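Local structure of beta-galactosidase (Bacillus circulans, 4MAD) at residues A[107-110]-A[111-115]; A[36-40]-A[41-45]. The protein probably hydrolyses terminal non-reducing beta-D-galactose residues from beta-D-galactosides, as a family 35 glycoside hydrolase with a (beta/alpha)8-barrel catalytic domain. One frame throughout, in Å; residues are numbered along the deposited sequence.

Contact 1: A[107-110]-A[111-115]; sequences PFIC and AEWEF
With CG1 of Ile109 between its backbone N and carbonyl carbon (chi1 61°) and the chain then extended to CD1, Ile109 reaches Trp113, whose CG stands opposite its own N (chi1 -175°). CD1 of Ile109 thereby comes within 4.4 Å of CD1 of Trp113, obliquely to the indole, and within 4.2 Å of the CB of Ala111, a small, loose apolar patch. One residue earlier, the Phe108 ring reaches across the bend, its CE1 lying 3.7 Å from the carbonyl O of Phe115, again at an oblique angle. No clear hydrogen bond joins the two halves; the turn is shaped by its backbone, with Cys110, Ala111 and Glu112 all at positive phi, and by bonds to residues around it. The CB of Cys110 heads away from 111-115 overall; its side chain lies about 5 Å from that of Glu171, the predicted proton donor, and about 7 Å from that of Glu247, the predicted nucleophile. Glu112, partly exposed, borders a pocket holding 2-(2-methoxyethoxy)ethanol; its OE1 is hydrogen-bonded to Tyr313 OH, which fixes one end of the carboxylate. The buried indole NE1 of Trp113 is satisfied by Asn70 OD1, and the indole stacks with the ring of Tyr296. This is a loop at the C-terminal end of a TIM-barrel strand, where this fold places its active site. It leaves strand 100-104 and runs on toward helix 135-152, against which Pro107 packs, while Ile109 and Ala111 rest on Tyr66 at the end of the adjacent strand 62-66.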
# COMPACT_ATOMS: atom_id res chain seq x y z
N PRO A 107 -12.23 -5.09 7.94
CA PRO A 107 -11.54 -5.57 6.77
C PRO A 107 -11.00 -4.58 5.75
O PRO A 107 -10.23 -4.96 4.93
CB PRO A 107 -12.55 -6.48 6.12
CG PRO A 107 -13.80 -6.05 6.56
CD PRO A 107 -13.67 -5.27 7.82
N PHE A 108 -11.44 -3.36 5.84
CA PHE A 108 -10.88 -2.25 5.09
C PHE A 108 -9.95 -1.49 6.03
O PHE A 108 -10.36 -1.16 7.08
CB PHE A 108 -11.99 -1.32 4.67
CG PHE A 108 -11.54 -0.19 3.83
CD1 PHE A 108 -11.49 -0.32 2.46
CD2 PHE A 108 -11.21 0.99 4.37
CE1 PHE A 108 -11.12 0.72 1.67
CE2 PHE A 108 -10.81 2.03 3.57
CZ PHE A 108 -10.78 1.88 2.24
N ILE A 109 -8.70 -1.34 5.63
CA ILE A 109 -7.65 -0.77 6.45
C ILE A 109 -7.17 0.60 5.97
O ILE A 109 -6.53 1.31 6.65
CB ILE A 109 -6.48 -1.73 6.57
CG1 ILE A 109 -5.89 -2.03 5.20
CG2 ILE A 109 -6.90 -3.05 7.24
CD1 ILE A 109 -4.52 -2.53 5.23
N CYS A 110 -7.59 0.96 4.78
CA CYS A 110 -7.23 2.27 4.24
C CYS A 110 -5.72 2.17 4.15
O CYS A 110 -5.22 1.35 3.47
CB CYS A 110 -7.68 3.38 5.15
SG CYS A 110 -7.51 4.97 4.37
N ALA A 111 -5.01 3.04 4.86
CA ALA A 111 -3.57 2.92 5.05
C ALA A 111 -2.66 3.35 3.88
O ALA A 111 -1.44 3.31 4.00
CB ALA A 111 -3.21 1.50 5.49
N GLU A 112 -3.25 3.76 2.76
CA GLU A 112 -2.47 4.16 1.62
C GLU A 112 -1.98 2.92 0.87
O GLU A 112 -0.91 2.92 0.39
CB GLU A 112 -1.29 5.03 2.04
CG GLU A 112 -1.63 6.42 2.41
CD GLU A 112 -2.17 6.54 3.79
OE1 GLU A 112 -1.47 6.25 4.71
OE2 GLU A 112 -3.25 6.99 3.98
N TRP A 113 -2.80 1.89 0.86
CA TRP A 113 -2.51 0.57 0.33
C TRP A 113 -3.56 0.18 -0.70
O TRP A 113 -4.68 0.52 -0.54
CB TRP A 113 -2.55 -0.45 1.48
CG TRP A 113 -2.17 -1.83 1.20
CD1 TRP A 113 -3.00 -2.89 1.08
CD2 TRP A 113 -0.86 -2.35 1.08
NE1 TRP A 113 -2.33 -4.01 0.85
CE2 TRP A 113 -1.00 -3.72 0.81
CE3 TRP A 113 0.41 -1.81 1.09
CZ2 TRP A 113 0.09 -4.54 0.62
CZ3 TRP A 113 1.47 -2.63 0.88
CH2 TRP A 113 1.31 -3.97 0.67
N GLU A 114 -3.19 -0.62 -1.67
CA GLU A 114 -4.06 -0.86 -2.81
C GLU A 114 -5.47 -1.22 -2.33
O GLU A 114 -5.63 -2.11 -1.58
CB GLU A 114 -3.50 -2.03 -3.63
CG GLU A 114 -3.32 -1.80 -5.09
CD GLU A 114 -4.55 -2.08 -5.92
OE1 GLU A 114 -4.64 -1.53 -7.00
OE2 GLU A 114 -5.37 -2.83 -5.45
N PHE A 115 -6.44 -0.44 -2.79
CA PHE A 115 -7.87 -0.74 -2.62
C PHE A 115 -8.23 -0.77 -1.13
O PHE A 115 -9.16 -1.36 -0.71
CB PHE A 115 -8.26 -2.03 -3.35
CG PHE A 115 -9.78 -2.19 -3.67
CD1 PHE A 115 -10.67 -1.21 -3.43
CD2 PHE A 115 -10.25 -3.34 -4.29
CE1 PHE A 115 -12.01 -1.39 -3.77
CE2 PHE A 115 -11.58 -3.51 -4.58
CZ PHE A 115 -12.44 -2.57 -4.33

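Contact 2: A[36-40]-A[41-45]; sequences GAMHY and FRTVP
His39, Tyr40 and Phe41 form an aromatic cluster where the first strand of the TIM barrel, 34-38, gives way to a 3-10 turn. The edge of Phe41 meets the face of Tyr40 in a T-shaped pair, planes at 88°, with CD2 of Phe41 3.6 Å from CZ of Tyr40. On the Phe41 face sits the CB of His39, a CH-pi contact 3.8 Å from the ring centroid; the imidazole, nearly parallel to Phe41, is slid aside and barely overlaps it. Tyr40 and Phe41 both hold CG between backbone N and carbonyl carbon (chi1 53° and 45°), folding the rings together. An alanine in place of Tyr40 would probably leave the Phe41 edge without its facing ring, and His72 and Ala68 N without their hydroxyl partner. The extended Arg42 chain lies side by side with His39, pointing the same way, guanidinium and imidazole nearly coplanar, and its NH2 bonds to Asn292 OD1. CE of Met38 touches CB of Thr43. His39 O takes two donors: Arg42 N at 3.0 Å, the backbone bond of the 3-10 turn, and a water at 2.7 Å. That water also hydrogen-bonds Thr43 OG1 at 2.6 Å, itself bonded to His288 NE2.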
# COMPACT_ATOMS: atom_id res chain seq x y z
N GLY A 36 3.51 1.81 18.51
CA GLY A 36 4.09 2.21 17.27
C GLY A 36 3.51 1.40 16.14
O GLY A 36 3.45 0.25 16.20
N ALA A 37 3.07 2.07 15.11
CA ALA A 37 2.60 1.36 13.92
C ALA A 37 3.73 0.84 13.03
O ALA A 37 4.61 1.56 12.65
CB ALA A 37 1.70 2.22 13.13
N MET A 38 3.67 -0.45 12.77
CA MET A 38 4.50 -1.09 11.81
C MET A 38 3.70 -2.17 11.08
O MET A 38 3.09 -2.96 11.69
CB MET A 38 5.72 -1.72 12.45
CG MET A 38 6.55 -2.48 11.52
SD MET A 38 7.97 -3.32 12.29
CE MET A 38 8.54 -4.25 10.89
N HIS A 39 3.74 -2.16 9.78
CA HIS A 39 2.97 -3.12 9.00
C HIS A 39 3.83 -4.27 8.50
O HIS A 39 4.78 -4.06 7.82
CB HIS A 39 2.42 -2.41 7.79
CG HIS A 39 1.51 -1.28 8.11
ND1 HIS A 39 0.95 -1.10 9.35
CD2 HIS A 39 1.10 -0.23 7.36
CE1 HIS A 39 0.22 -0.01 9.34
NE2 HIS A 39 0.32 0.55 8.15
N TYR A 40 3.46 -5.49 8.82
CA TYR A 40 4.31 -6.59 8.45
C TYR A 40 4.54 -6.59 6.94
O TYR A 40 5.55 -7.00 6.48
CB TYR A 40 3.77 -7.94 8.93
CG TYR A 40 2.38 -8.20 8.51
CD1 TYR A 40 2.10 -9.00 7.45
CD2 TYR A 40 1.35 -7.66 9.17
CE1 TYR A 40 0.82 -9.20 7.02
CE2 TYR A 40 0.05 -7.86 8.77
CZ TYR A 40 -0.22 -8.62 7.66
OH TYR A 40 -1.48 -8.83 7.25
N PHE A 41 3.55 -6.12 6.21
CA PHE A 41 3.50 -6.28 4.76
C PHE A 41 4.33 -5.26 4.05
O PHE A 41 4.42 -5.27 2.87
CB PHE A 41 2.09 -6.31 4.24
CG PHE A 41 1.17 -5.26 4.79
CD1 PHE A 41 1.04 -4.06 4.17
CD2 PHE A 41 0.43 -5.48 5.93
CE1 PHE A 41 0.17 -3.16 4.62
CE2 PHE A 41 -0.41 -4.56 6.38
CZ PHE A 41 -0.53 -3.40 5.73
N ARG A 42 4.95 -4.41 4.84
CA ARG A 42 5.76 -3.34 4.31
C ARG A 42 7.28 -3.44 4.56
O ARG A 42 7.99 -2.59 4.18
CB ARG A 42 5.20 -2.01 4.76
CG ARG A 42 3.99 -1.60 3.96
CD ARG A 42 3.31 -0.36 4.46
NE ARG A 42 2.59 0.35 3.44
CZ ARG A 42 1.38 0.88 3.56
NH1 ARG A 42 0.74 0.80 4.69
NH2 ARG A 42 0.85 1.53 2.54
N THR A 43 7.73 -4.51 5.21
CA THR A 43 9.14 -4.76 5.42
C THR A 43 9.43 -6.24 5.15
O THR A 43 8.67 -7.03 5.49
CB THR A 43 9.55 -4.34 6.82
OG1 THR A 43 9.43 -2.93 6.93
CG2 THR A 43 10.94 -4.79 7.14
N VAL A 44 10.54 -6.57 4.54
CA VAL A 44 10.82 -7.99 4.29
C VAL A 44 10.97 -8.73 5.61
O VAL A 44 11.49 -8.18 6.53
CB VAL A 44 12.11 -8.22 3.44
CG1 VAL A 44 11.90 -7.76 2.03
CG2 VAL A 44 13.28 -7.54 4.08
N PRO A 45 10.59 -9.99 5.68
CA PRO A 45 10.55 -10.70 6.96
C PRO A 45 11.89 -10.83 7.67
O PRO A 45 11.96 -10.83 8.86
CB PRO A 45 10.00 -12.07 6.60
CG PRO A 45 9.80 -12.08 5.23
CD PRO A 45 9.93 -10.77 4.65
O HOH W 1 7.06 -2.55 8.02

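How the contacts relate
Contact 2 (36-45) comes first along the chain and contact 1 (107-115) follows; their centres lie 14 Å apart. Both belong to the same catalytic barrel: contact 2 spans the end of strand 34-38 and the turn after it, contact 1 the loop after strand 100-104, with strand 62-66 between them supplying Tyr66 to each. They touch directly: Arg42 NH2 probably hydrogen-bonds to Ala111 O at 3.2 Å, and CH2 of Trp113 packs 3.5 Å from CD1 of Phe41. Tyr313 also serves both, bonded to Glu112 and in a cation-pi contact with Arg42. The two probably help to line the active-site end of the barrel, contact 1 nearer Glu171, contact 2 nearer Glu247 than Glu171.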